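Local coordinates for histone-lysine N-methyltransferase, H3 lysine-9 specific SUVH6 (Arabidopsis thaliana, PDB 6A5K), which transfers methyl groups from S-adenosylmethionine to the H3K9 site of histone H3 and probably couples this, through its SRA domain, to DNA methylation, at residues E313-F318 against P327-C332; R345-G350 against H477-A482; E27-A30 against Q35-K38. The protein carries 1 engineered substitution. One frame throughout, in Å; residues are numbered along the deposited sequence.

Contact 1. Residues E313-F318 against P327-C332; sequences EIPYNF and PTIYEC. With ZN (zinc ion), chain B; ZN (zinc ion), chain C.
Pro315 and Tyr316 meet Ile329 and Glu331 in a buried, mainly apolar contact inside the pre-SET region, with one weak polar link. The pre-SET motif is a cysteine-rich module built round a three-zinc cluster. Residues 313-318 form a loop after helix 305-309. Residues 327-332 carry the short strand 328-330, an outermost strand of a four-stranded mixed sheet that also holds strand 461-467.

Ile329 supplies the apolar side. Its CG2 methyl lies 3.7 Å from Pro315 CG and 3.9 Å from Tyr316 CE2, so one methyl serves both residues. On the other branch, Ile329 CG1 comes to 4.0 Å from Pro315 CB, the side chains crossing at a slant. CG2 is anti to the backbone N of Ile329 and CG1 is anti to the carbonyl carbon (chi1 -70°); this sets both branches against the loop.

The Tyr316 hydroxyl reaches past Ile329 to Glu331. Tyr316 OH gives a weak hydrogen bond to Glu331 OE2 at 2.8 Å. The ring and the carboxylate planes stand 79° apart. Glu331 OE2 is also hydrogen-bonded to Thr347 OG1, its stronger partner, and OE1 is held by Gln348. Both carboxylate oxygens therefore have partners in this buried place.

The next residue, Cys332, bridges two zinc sites, which Cys290, Cys296, Cys306, Cys336, Cys338 and Cys342 complete. Each zinc ion is 2.4 Å from Cys332 SG.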
loop_
_atom_site.group_PDB
_atom_site.type_symbol
_atom_site.label_atom_id
_atom_site.label_comp_id
_atom_site.label_asym_id
_atom_site.label_seq_id
_atom_site.Cartn_x
_atom_site.Cartn_y
_atom_site.Cartn_z
ATOM N N GLU A 313 -11.224 12.562 -17.901
ATOM C CA GLU A 313 -11.512 12.108 -16.546
ATOM C C GLU A 313 -10.466 12.571 -15.536
ATOM O O GLU A 313 -9.399 13.051 -15.906
ATOM C CB GLU A 313 -11.632 10.581 -16.511
ATOM C CG GLU A 313 -10.382 9.838 -16.941
ATOM C CD GLU A 313 -10.564 8.328 -16.892
ATOM O OE1 GLU A 313 -11.561 7.827 -17.458
ATOM O OE2 GLU A 313 -9.718 7.645 -16.281
ATOM N N ILE A 314 -10.801 12.428 -14.259
ATOM C CA ILE A 314 -9.906 12.755 -13.154
ATOM C C ILE A 314 -9.191 11.491 -12.700
ATOM O O ILE A 314 -9.842 10.556 -12.236
ATOM C CB ILE A 314 -10.685 13.343 -11.950
ATOM C CG1 ILE A 314 -11.610 14.470 -12.400
ATOM C CG2 ILE A 314 -9.727 13.830 -10.875
ATOM C CD1 ILE A 314 -10.875 15.665 -12.917
ATOM N N PRO A 315 -7.857 11.446 -12.829
ATOM C CA PRO A 315 -7.145 10.200 -12.513
ATOM C C PRO A 315 -6.945 9.948 -11.013
ATOM O O PRO A 315 -6.346 8.937 -10.646
ATOM C CB PRO A 315 -5.795 10.386 -13.215
ATOM C CG PRO A 315 -5.610 11.861 -13.273
ATOM C CD PRO A 315 -6.980 12.433 -13.483
ATOM N N TYR A 316 -7.420 10.858 -10.169
ATOM C CA TYR A 316 -7.383 10.666 -8.724
ATOM C C TYR A 316 -8.803 10.658 -8.177
ATOM O O TYR A 316 -9.688 11.287 -8.747
ATOM C CB TYR A 316 -6.580 11.777 -8.031
ATOM C CG TYR A 316 -5.121 11.881 -8.429
ATOM C CD1 TYR A 316 -4.173 10.991 -7.925
ATOM C CD2 TYR A 316 -4.683 12.893 -9.282
ATOM C CE1 TYR A 316 -2.832 11.094 -8.279
ATOM C CE2 TYR A 316 -3.344 13.000 -9.642
ATOM C CZ TYR A 316 -2.427 12.103 -9.141
ATOM O OH TYR A 316 -1.098 12.215 -9.502
ATOM N N ASN A 317 -9.027 9.963 -7.065
ATOM C CA ASN A 317 -10.269 10.149 -6.325
ATOM C C ASN A 317 -10.190 11.434 -5.508
ATOM O O ASN A 317 -9.122 12.022 -5.365
ATOM C CB ASN A 317 -10.566 8.952 -5.415
ATOM C CG ASN A 317 -10.955 7.710 -6.196
ATOM O OD1 ASN A 317 -10.316 6.667 -6.081
ATOM N ND2 ASN A 317 -12.004 7.823 -7.006
ATOM N N PHE A 318 -11.316 11.860 -4.950
ATOM C CA PHE A 318 -11.351 13.127 -4.225
ATOM C C PHE A 318 -10.515 13.082 -2.941
ATOM O O PHE A 318 -10.195 14.128 -2.372
ATOM C CB PHE A 318 -12.792 13.524 -3.896
ATOM C CG PHE A 318 -13.584 14.007 -5.086
ATOM C CD1 PHE A 318 -13.022 14.030 -6.354
ATOM C CD2 PHE A 318 -14.887 14.448 -4.927
ATOM C CE1 PHE A 318 -13.750 14.470 -7.444
ATOM C CE2 PHE A 318 -15.624 14.898 -6.014
ATOM C CZ PHE A 318 -15.052 14.908 -7.276
ATOM N N PRO A 327 -0.524 5.459 -18.500
ATOM C CA PRO A 327 0.751 5.832 -19.122
ATOM C C PRO A 327 1.261 7.179 -18.608
ATOM O O PRO A 327 2.430 7.290 -18.226
ATOM C CB PRO A 327 0.404 5.903 -20.613
ATOM C CG PRO A 327 -0.712 4.919 -20.769
ATOM C CD PRO A 327 -1.522 5.033 -19.500
ATOM N N THR A 328 0.383 8.177 -18.582
ATOM C CA THR A 328 0.750 9.504 -18.095
ATOM C C THR A 328 -0.410 10.154 -17.340
ATOM O O THR A 328 -1.566 10.061 -17.748
ATOM C CB THR A 328 1.184 10.442 -19.259
ATOM O OG1 THR A 328 2.106 9.759 -20.117
ATOM C CG2 THR A 328 1.851 11.704 -18.722
ATOM N N ILE A 329 -0.095 10.806 -16.228
ATOM C CA ILE A 329 -1.068 11.636 -15.532
ATOM C C ILE A 329 -0.680 13.100 -15.659
ATOM O O ILE A 329 0.494 13.446 -15.529
ATOM C CB ILE A 329 -1.175 11.245 -14.055
ATOM C CG1 ILE A 329 -1.851 9.882 -13.933
ATOM C CG2 ILE A 329 -1.942 12.297 -13.254
ATOM C CD1 ILE A 329 -1.853 9.364 -12.543
ATOM N N TYR A 330 -1.663 13.949 -15.949
ATOM C CA TYR A 330 -1.441 15.388 -16.020
ATOM C C TYR A 330 -2.058 16.074 -14.813
ATOM O O TYR A 330 -3.274 16.042 -14.624
ATOM C CB TYR A 330 -2.028 15.976 -17.311
ATOM C CG TYR A 330 -1.447 15.373 -18.566
ATOM C CD1 TYR A 330 -1.920 14.164 -19.059
ATOM C CD2 TYR A 330 -0.422 16.005 -19.251
ATOM C CE1 TYR A 330 -1.385 13.604 -20.201
ATOM C CE2 TYR A 330 0.114 15.451 -20.400
ATOM C CZ TYR A 330 -0.373 14.251 -20.865
ATOM O OH TYR A 330 0.153 13.690 -22.005
ATOM N N GLU A 331 -1.218 16.684 -13.987
ATOM C CA GLU A 331 -1.718 17.469 -12.867
ATOM C C GLU A 331 -1.823 18.928 -13.272
ATOM O O GLU A 331 -1.202 19.351 -14.244
ATOM C CB GLU A 331 -0.812 17.314 -11.644
ATOM C CG GLU A 331 -0.792 15.904 -11.076
ATOM C CD GLU A 331 -0.151 15.832 -9.701
ATOM O OE1 GLU A 331 0.139 16.900 -9.116
ATOM O OE2 GLU A 331 0.063 14.706 -9.209
ATOM N N CYS A 332 -2.626 19.694 -12.541
ATOM C CA CYS A 332 -2.701 21.124 -12.785
ATOM C C CYS A 332 -1.370 21.773 -12.426
ATOM O O CYS A 332 -0.649 21.292 -11.542
ATOM C CB CYS A 332 -3.857 21.740 -12.000
ATOM S SG CYS A 332 -5.438 21.336 -12.737
HETATM ZN ZN ZN B . -5.413 22.844 -14.611
HETATM ZN ZN ZN C . -7.060 22.162 -11.166
#

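Contact 2. Residues R345-G350 against H477-A482; sequences RVTQHG and HVMFFA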
loop_
_atom_site.group_PDB
_atom_site.type_symbol
_atom_site.label_atom_id
_atom_site.label_comp_id
_atom_site.label_asym_id
_atom_site.label_seq_id
_atom_site.Cartn_x
_atom_site.Cartn_y
_atom_site.Cartn_z
ATOM N N ARG A 345 -4.136 18.134 -8.066
ATOM C CA ARG A 345 -2.851 18.514 -7.488
ATOM C C ARG A 345 -2.518 17.555 -6.356
ATOM O O ARG A 345 -3.047 17.672 -5.256
ATOM C CB ARG A 345 -2.866 19.958 -6.980
ATOM C CG ARG A 345 -3.093 21.009 -8.051
ATOM C CD ARG A 345 -3.019 22.401 -7.426
ATOM N NE ARG A 345 -3.468 23.464 -8.319
ATOM C CZ ARG A 345 -2.666 24.130 -9.138
ATOM N NH1 ARG A 345 -1.377 23.812 -9.202
ATOM N NH2 ARG A 345 -3.154 25.098 -9.908
ATOM N N VAL A 346 -1.654 16.590 -6.640
ATOM C CA VAL A 346 -1.322 15.565 -5.656
ATOM C C VAL A 346 0.191 15.414 -5.497
ATOM O O VAL A 346 0.752 15.843 -4.487
ATOM C CB VAL A 346 -1.947 14.197 -6.029
ATOM C CG1 VAL A 346 -1.548 13.133 -5.011
ATOM C CG2 VAL A 346 -3.461 14.307 -6.115
ATOM N N THR A 347 0.853 14.820 -6.489
ATOM C CA THR A 347 2.282 14.525 -6.365
ATOM C C THR A 347 3.131 15.801 -6.314
ATOM O O THR A 347 4.245 15.794 -5.786
ATOM C CB THR A 347 2.798 13.617 -7.525
ATOM O OG1 THR A 347 2.745 14.320 -8.776
ATOM C CG2 THR A 347 1.966 12.366 -7.624
ATOM N N GLN A 348 2.603 16.902 -6.840
ATOM C CA GLN A 348 3.375 18.143 -6.862
ATOM C C GLN A 348 3.572 18.704 -5.448
ATOM O O GLN A 348 4.442 19.542 -5.224
ATOM C CB GLN A 348 2.701 19.187 -7.757
ATOM C CG GLN A 348 1.312 19.609 -7.297
ATOM C CD GLN A 348 0.575 20.404 -8.357
ATOM O OE1 GLN A 348 0.385 21.608 -8.221
ATOM N NE2 GLN A 348 0.146 19.727 -9.418
ATOM N N HIS A 349 2.771 18.226 -4.501
ATOM C CA HIS A 349 2.848 18.695 -3.123
ATOM C C HIS A 349 3.948 17.997 -2.319
ATOM O O HIS A 349 4.179 18.326 -1.153
ATOM C CB HIS A 349 1.497 18.519 -2.433
ATOM C CG HIS A 349 0.439 19.447 -2.933
ATOM N ND1 HIS A 349 0.703 20.757 -3.283
ATOM C CD2 HIS A 349 -0.885 19.265 -3.152
ATOM C CE1 HIS A 349 -0.408 21.337 -3.689
ATOM N NE2 HIS A 349 -1.390 20.451 -3.622
ATOM N N GLY A 350 4.627 17.041 -2.943
ATOM C CA GLY A 350 5.770 16.394 -2.325
ATOM C C GLY A 350 5.435 15.344 -1.277
ATOM O O GLY A 350 4.287 14.932 -1.130
ATOM N N HIS A 477 7.965 13.610 -14.688
ATOM C CA HIS A 477 8.320 13.291 -13.313
ATOM C C HIS A 477 8.043 11.816 -13.063
ATOM O O HIS A 477 7.007 11.298 -13.484
ATOM C CB HIS A 477 7.528 14.152 -12.327
ATOM C CG HIS A 477 7.834 15.611 -12.421
ATOM N ND1 HIS A 477 8.869 16.202 -11.729
ATOM C CD2 HIS A 477 7.240 16.603 -13.129
ATOM C CE1 HIS A 477 8.904 17.493 -12.011
ATOM N NE2 HIS A 477 7.927 17.760 -12.860
ATOM N N VAL A 478 8.965 11.138 -12.385
ATOM C CA VAL A 478 8.740 9.740 -12.021
ATOM C C VAL A 478 8.245 9.689 -10.577
ATOM O O VAL A 478 8.997 9.959 -9.642
ATOM C CB VAL A 478 10.018 8.901 -12.214
ATOM C CG1 VAL A 478 9.850 7.490 -11.649
ATOM C CG2 VAL A 478 10.378 8.854 -13.707
HETATM N N MSE A 479 6.962 9.374 -10.407
HETATM C CA MSE A 479 6.321 9.415 -9.096
HETATM C C MSE A 479 5.929 8.013 -8.656
HETATM O O MSE A 479 5.248 7.309 -9.397
HETATM C CB MSE A 479 5.074 10.304 -9.141
HETATM C CG MSE A 479 5.322 11.689 -9.758
HETATM SE SE MSE A 479 6.625 12.664 -8.709
HETATM C CE MSE A 479 6.021 14.496 -9.038
ATOM N N PHE A 480 6.324 7.608 -7.453
ATOM C CA PHE A 480 5.943 6.280 -6.972
ATOM C C PHE A 480 4.618 6.276 -6.213
ATOM O O PHE A 480 4.348 7.171 -5.406
ATOM C CB PHE A 480 7.046 5.706 -6.089
ATOM C CG PHE A 480 8.340 5.530 -6.807
ATOM C CD1 PHE A 480 8.510 4.477 -7.690
ATOM C CD2 PHE A 480 9.385 6.419 -6.616
ATOM C CE1 PHE A 480 9.702 4.306 -8.363
ATOM C CE2 PHE A 480 10.574 6.258 -7.293
ATOM C CZ PHE A 480 10.733 5.200 -8.164
ATOM N N PHE A 481 3.805 5.254 -6.482
ATOM C CA PHE A 481 2.515 5.057 -5.821
ATOM C C PHE A 481 2.420 3.654 -5.208
ATOM O O PHE A 481 2.947 2.692 -5.766
ATOM C CB PHE A 481 1.357 5.233 -6.812
ATOM C CG PHE A 481 1.089 6.660 -7.201
ATOM C CD1 PHE A 481 1.800 7.256 -8.238
ATOM C CD2 PHE A 481 0.113 7.395 -6.547
ATOM C CE1 PHE A 481 1.552 8.568 -8.602
ATOM C CE2 PHE A 481 -0.141 8.714 -6.912
ATOM C CZ PHE A 481 0.570 9.293 -7.935
ATOM N N ALA A 482 1.725 3.538 -4.080
ATOM C CA ALA A 482 1.452 2.226 -3.480
ATOM C C ALA A 482 0.395 1.443 -4.265
ATOM O O ALA A 482 -0.635 1.998 -4.654
ATOM C CB ALA A 482 1.005 2.395 -2.026
#
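Thr347 has the most surface buried here, and it faces two side chains of strand 477-482, Met479 and Phe481. Its two branches divide the work. The hydroxyl side meets Met479, a selenomethionine in this crystal: Thr347 OG1 lies 3.3 Å from Met479 CE. Met479 CG and CE both approach Thr347 CB as well. The Met479 chain bends at chi2 (-61°), which folds its terminal methyl back over the threonine.

The contact joins the segment just after the pre-SET zinc cluster to a strand of the SET domain. Thr347 sits in a 3-10 turn, residues 347-349, with Gly350 N bonded to Thr347 O. Strand 477-482 lies between strands 461-467 and 378-381, whose Val466 and Phe378 also touch both Thr347 and Met479. The polar need of the Thr347 hydroxyl is met by Glu331, not by the strand.

The methyl branch takes Phe481, and the two side chains cross at about a right angle. Thr347 CG2 touches Phe481 CZ at 3.4 Å. The neighbouring ring atom, Phe481 CE1, is 3.9 Å from the same Thr347 CG2.

Contact 3. Residues E27-A30 against Q35-K38; sequences EDEA and QRRK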
loop_
_atom_site.group_PDB
_atom_site.type_symbol
_atom_site.label_atom_id
_atom_site.label_comp_id
_atom_site.label_asym_id
_atom_site.label_seq_id
_atom_site.Cartn_x
_atom_site.Cartn_y
_atom_site.Cartn_z
ATOM N N GLU A 27 -16.548 7.062 -10.861
ATOM C CA GLU A 27 -17.747 7.257 -11.667
ATOM C C GLU A 27 -18.807 8.049 -10.905
ATOM O O GLU A 27 -19.533 8.856 -11.501
ATOM C CB GLU A 27 -18.299 5.910 -12.128
ATOM C CG GLU A 27 -17.356 5.189 -13.084
ATOM C CD GLU A 27 -17.815 3.788 -13.434
ATOM O OE1 GLU A 27 -17.647 3.383 -14.605
ATOM O OE2 GLU A 27 -18.338 3.092 -12.538
ATOM N N ASP A 28 -18.891 7.844 -9.592
ATOM C CA ASP A 28 -19.808 8.652 -8.790
ATOM C C ASP A 28 -19.335 10.106 -8.683
ATOM O O ASP A 28 -20.137 11.039 -8.765
ATOM C CB ASP A 28 -19.977 8.065 -7.390
ATOM C CG ASP A 28 -21.225 8.581 -6.696
ATOM O OD1 ASP A 28 -22.330 8.405 -7.256
ATOM O OD2 ASP A 28 -21.101 9.181 -5.605
ATOM N N GLU A 29 -18.029 10.289 -8.506
ATOM C CA GLU A 29 -17.420 11.612 -8.359
ATOM C C GLU A 29 -17.501 12.422 -9.651
ATOM O O GLU A 29 -17.327 13.644 -9.644
ATOM C CB GLU A 29 -15.956 11.477 -7.907
ATOM C CG GLU A 29 -15.790 11.089 -6.439
ATOM C CD GLU A 29 -14.370 10.649 -6.081
ATOM O OE1 GLU A 29 -13.590 10.297 -6.992
ATOM O OE2 GLU A 29 -14.033 10.659 -4.877
ATOM N N ALA A 30 -17.772 11.737 -10.757
ATOM C CA ALA A 30 -17.893 12.392 -12.057
ATOM C C ALA A 30 -19.261 13.042 -12.249
ATOM O O ALA A 30 -19.501 13.707 -13.255
ATOM C CB ALA A 30 -17.642 11.400 -13.166
ATOM N N GLN A 35 -26.613 14.174 -8.283
ATOM C CA GLN A 35 -26.831 12.923 -9.002
ATOM C C GLN A 35 -25.957 11.852 -8.368
ATOM O O GLN A 35 -25.991 10.690 -8.766
ATOM C CB GLN A 35 -26.515 13.058 -10.492
ATOM C CG GLN A 35 -27.071 14.306 -11.170
ATOM C CD GLN A 35 -27.309 14.097 -12.661
ATOM O OE1 GLN A 35 -26.923 13.071 -13.231
ATOM N NE2 GLN A 35 -27.935 15.076 -13.299
ATOM N N ARG A 36 -25.169 12.269 -7.379
ATOM C CA ARG A 36 -24.219 11.390 -6.709
ATOM C C ARG A 36 -24.925 10.501 -5.696
ATOM O O ARG A 36 -25.897 10.917 -5.067
ATOM C CB ARG A 36 -23.126 12.212 -6.024
ATOM C CG ARG A 36 -22.124 12.832 -6.984
ATOM C CD ARG A 36 -20.855 13.237 -6.257
ATOM N NE ARG A 36 -20.167 12.081 -5.689
ATOM C CZ ARG A 36 -19.145 12.162 -4.846
ATOM N NH1 ARG A 36 -18.578 11.060 -4.377
ATOM N NH2 ARG A 36 -18.690 13.347 -4.472
ATOM N N ARG A 37 -24.428 9.279 -5.539
ATOM C CA ARG A 37 -25.071 8.298 -4.672
ATOM C C ARG A 37 -24.382 8.138 -3.323
ATOM O O ARG A 37 -24.904 7.462 -2.441
ATOM C CB ARG A 37 -25.139 6.937 -5.373
ATOM C CG ARG A 37 -25.718 6.972 -6.775
ATOM C CD ARG A 37 -25.914 5.561 -7.317
ATOM N NE ARG A 37 -24.649 4.936 -7.694
ATOM C CZ ARG A 37 -24.303 3.691 -7.379
ATOM N NH1 ARG A 37 -23.132 3.209 -7.771
ATOM N NH2 ARG A 37 -25.125 2.929 -6.669
ATOM N N LYS A 38 -23.218 8.760 -3.166
ATOM C CA LYS A 38 -22.438 8.612 -1.937
ATOM C C LYS A 38 -23.254 9.094 -0.738
ATOM O O LYS A 38 -23.150 8.548 0.368
ATOM C CB LYS A 38 -21.120 9.380 -2.027
ATOM C CG LYS A 38 -20.499 9.747 -0.685
ATOM C CD LYS A 38 -19.442 10.823 -0.826
ATOM C CE LYS A 38 -19.678 11.959 0.160
ATOM N NZ LYS A 38 -18.548 12.931 0.162
HETATM O O HOH W 1 -22.774 6.365 -9.279
HETATM O O HOH W 2 -16.093 11.172 -2.983
#
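Asp28 carries this contact: its carboxylate takes hydrogen bonds from the backbone of Arg37 and Lys38 and a salt bridge from Arg36. The backbone bonds differ in quality. Arg37 N donates to Asp28 OD1 at 2.8 Å, nearly straight at 166°, on the syn lone pair. Lys38 N reaches Asp28 OD2 at 3.3 Å, also on the syn side but tilted out of the carboxylate plane. With chi1 at -161° the Asp28 carboxylate points away from its own N-H and across to the loop.

The salt bridge comes from another direction. Arg36 NE lies 3.0 Å from Asp28 OD2, above the carboxylate plane and on the opposite face from Lys38 N. The oxygen is close to the guanidinium plane, and Arg36 NH1 adds a weak bond to it. The bend of the arginine at chi3 (63°) turns its head back to the helix. Arg36 NH2 has a second acidic partner, Glu33.

The arrangement is a chain reversal after the long helix 5-29, in which a helix side chain binds the backbone N-H groups of the returning loop. An asparagine in place of Asp28 would probably cost Arg36 NE its charged acceptor, leaving Glu33 as the acidic partner, and set one backbone N-H against an amide NH2.

Nonpolar packing adds to this. Glu29 CG lies over one face of the Arg36 guanidinium, 3.5 Å from Arg36 NH1.

Two waters bridge further pairs. One donates to Asp28 OD1 and accepts from Arg37 NE, whose guanidinium also forms a salt bridge with Glu47. The other donates to Glu29 OE2, 2.8 Å away, and accepts from Arg36 NH1. Glu29 OE1 is also hydrogen-bonded to Asn317 ND2, its strongest partner, and OE2 to Phe318 N.

Contact 1 lies between the other two and touches both. Toward contact 2, Glu331 OE2 meets Thr347 OG1 at 2.7 Å and Cys332 O meets Gln348 NE2 at 2.8 Å. Contacts 1 and 2 reach the same four-stranded sheet, and their centres are about 11 Å apart. Toward contact 3, Asn317 ND2 lies 2.9 Å from Glu29 OE1, joining the pre-SET loop to the end of helix 5-29. The centres of contacts 1 and 3 are about 17 Å apart. Contacts 2 and 3 do not touch, their nearest atoms being about 11 Å apart. Cys332 puts contact 1 directly at the zinc cluster. The S-adenosylmethionine pocket is built from residues between 363 and 526, so contacts 1 and 3 and segment 345-350 form no part of it.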